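Local coordinates for protein putative mandelate racemase (PDB 2OX4) that probably acts as a magnesium-dependent lyase, perhaps a dehydratase, of the enolase superfamily, with a carboxylate-bound metal ion in its barrel domain, at residues G20-L25 and I386-S391. Numbering follows the deposited sequence.
Sequences GQRPIL and ISDYVS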
loop_
_atom_site.group_PDB
_atom_site.type_symbol
_atom_site.label_atom_id
_atom_site.label_comp_id
_atom_site.label_asym_id
_atom_site.label_seq_id
_atom_site.Cartn_x
_atom_site.Cartn_y
_atom_site.Cartn_z
ATOM N N GLY C 20 23.451 35.302 -21.917
ATOM C CA GLY C 20 23.568 34.282 -22.951
ATOM C C GLY C 20 22.228 33.698 -23.353
ATOM O O GLY C 20 22.179 32.763 -24.140
ATOM N N GLN C 21 21.150 34.265 -22.820
ATOM C CA GLN C 21 19.812 33.671 -22.927
ATOM C C GLN C 21 19.080 34.160 -24.170
ATOM O O GLN C 21 19.527 35.103 -24.810
ATOM C CB GLN C 21 19.021 33.979 -21.662
ATOM C CG GLN C 21 19.599 33.263 -20.444
ATOM C CD GLN C 21 19.006 33.713 -19.129
ATOM O OE1 GLN C 21 18.034 34.457 -19.095
ATOM N NE2 GLN C 21 19.595 33.254 -18.030
ATOM N N ARG C 22 17.976 33.498 -24.523
ATOM C CA ARG C 22 17.209 33.850 -25.720
ATOM C C ARG C 22 15.711 33.647 -25.465
ATOM O O ARG C 22 15.179 32.570 -25.738
ATOM C CB ARG C 22 17.644 32.997 -26.922
ATOM C CG ARG C 22 19.038 33.290 -27.466
ATOM C CD ARG C 22 19.226 32.691 -28.845
ATOM N NE ARG C 22 18.294 33.282 -29.806
ATOM C CZ ARG C 22 18.128 32.865 -31.057
ATOM N NH1 ARG C 22 18.838 31.837 -31.515
ATOM N NH2 ARG C 22 17.251 33.481 -31.856
ATOM N N PRO C 23 15.023 34.692 -24.968
ATOM C CA PRO C 23 13.574 34.631 -24.736
ATOM C C PRO C 23 12.734 34.370 -25.983
ATOM O O PRO C 23 13.162 34.654 -27.107
ATOM C CB PRO C 23 13.230 36.011 -24.170
ATOM C CG PRO C 23 14.517 36.662 -23.846
ATOM C CD PRO C 23 15.607 35.988 -24.583
ATOM N N ILE C 24 11.546 33.807 -25.767
ATOM C CA ILE C 24 10.640 33.462 -26.854
ATOM C C ILE C 24 9.286 34.093 -26.545
ATOM O O ILE C 24 8.637 33.754 -25.541
ATOM C CB ILE C 24 10.474 31.923 -27.054
ATOM C CG1 ILE C 24 11.825 31.194 -27.028
ATOM C CG2 ILE C 24 9.751 31.651 -28.383
ATOM C CD1 ILE C 24 12.164 30.555 -25.673
ATOM N N LEU C 25 8.880 35.021 -27.409
ATOM C CA LEU C 25 7.637 35.761 -27.217
ATOM C C LEU C 25 6.689 35.527 -28.381
ATOM O O LEU C 25 7.128 35.273 -29.505
ATOM C CB LEU C 25 7.928 37.257 -27.061
ATOM C CG LEU C 25 8.699 37.600 -25.784
ATOM C CD1 LEU C 25 9.421 38.927 -25.888
ATOM C CD2 LEU C 25 7.767 37.593 -24.597
ATOM N N ILE C 386 15.693 42.489 -33.499
ATOM C CA ILE C 386 16.623 41.746 -32.640
ATOM C C ILE C 386 16.115 40.321 -32.328
ATOM O O ILE C 386 16.475 39.729 -31.305
ATOM C CB ILE C 386 16.976 42.511 -31.335
ATOM C CG1 ILE C 386 15.721 42.766 -30.481
ATOM C CG2 ILE C 386 17.705 43.830 -31.649
ATOM C CD1 ILE C 386 16.049 43.021 -29.030
ATOM N N SER C 387 15.297 39.790 -33.232
ATOM C CA SER C 387 14.716 38.454 -33.070
ATOM C C SER C 387 14.759 37.685 -34.390
ATOM O O SER C 387 14.702 38.277 -35.477
ATOM C CB SER C 387 13.253 38.551 -32.599
ATOM O OG SER C 387 13.117 39.355 -31.439
ATOM N N ASP C 388 14.848 36.361 -34.284
ATOM C CA ASP C 388 14.356 35.466 -35.327
ATOM C C ASP C 388 12.835 35.541 -35.324
ATOM O O ASP C 388 12.197 35.173 -34.344
ATOM C CB ASP C 388 14.806 34.017 -35.063
ATOM C CG ASP C 388 16.316 33.841 -35.168
ATOM O OD1 ASP C 388 16.836 32.816 -34.678
ATOM O OD2 ASP C 388 16.983 34.727 -35.739
ATOM N N TYR C 389 12.274 36.009 -36.432
ATOM C CA TYR C 389 10.866 36.420 -36.515
ATOM C C TYR C 389 10.101 35.498 -37.459
ATOM O O TYR C 389 10.538 35.257 -38.580
ATOM C CB TYR C 389 10.776 37.869 -37.018
ATOM C CG TYR C 389 9.374 38.372 -37.312
ATOM C CD1 TYR C 389 8.532 38.795 -36.281
ATOM C CD2 TYR C 389 8.897 38.449 -38.622
ATOM C CE1 TYR C 389 7.252 39.267 -36.551
ATOM C CE2 TYR C 389 7.623 38.920 -38.896
ATOM C CZ TYR C 389 6.809 39.336 -37.858
ATOM O OH TYR C 389 5.543 39.808 -38.130
ATOM N N VAL C 390 8.962 34.989 -37.004
ATOM C CA VAL C 390 8.063 34.205 -37.862
ATOM C C VAL C 390 6.643 34.747 -37.727
ATOM O O VAL C 390 6.186 35.034 -36.621
ATOM C CB VAL C 390 8.110 32.679 -37.523
ATOM C CG1 VAL C 390 7.071 31.902 -38.339
ATOM C CG2 VAL C 390 9.512 32.103 -37.775
ATOM N N SER C 391 5.963 34.905 -38.862
ATOM C CA SER C 391 4.605 35.429 -38.904
ATOM C C SER C 391 3.746 34.351 -39.552
ATOM O O SER C 391 4.164 33.719 -40.526
ATOM C CB SER C 391 4.577 36.705 -39.757
ATOM O OG SER C 391 3.306 37.333 -39.728
HETATM O O HOH W 1 18.790 31.196 -34.417
#
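R22 and D388 meet through a single salt bridge, a worked example of how the loop leading into one strand can be tied to a strand two places away in the sheet, across the strand between them. Followed from CB, the R22 chain first places CG anti to the carbonyl carbon (chi1 -69°), runs on through an extended chi2 to CD, and bends at chi3, which turns the guanidinium across toward D388. R22 NE donates to the carbonyl O of V13, at the end of strand 5-13. R22 NH1 donates to the O of a water 3.0 Å away that in turn donates to D388 OD1, the water O lying 2.6 Å from that oxygen. R22 NH2 reaches D388 OD1 directly at 2.9 Å, in a nearly straight bond (172° at the hydrogen), and also donates to the carbonyl O of H12. The sheet concerned is the antiparallel one of the N-terminal capping domain of the enolase superfamily, in which strand 5-13 separates strand 24-30 from strand 387-393, a late segment of the chain that returns to the cap after the barrel. OD1 lies in the guanidinium plane, yet NH2 meets it from above the carboxylate, the two planes standing 83° apart; this is no two-pronged, coplanar pairing. A leucine in place of R22 would probably leave D388 OD1 without its cationic mate and the carbonyls of H12 and V13 without these side-chain donors. The other carboxylate oxygen, OD2, is bonded to NE2 of H14, just beyond the central strand.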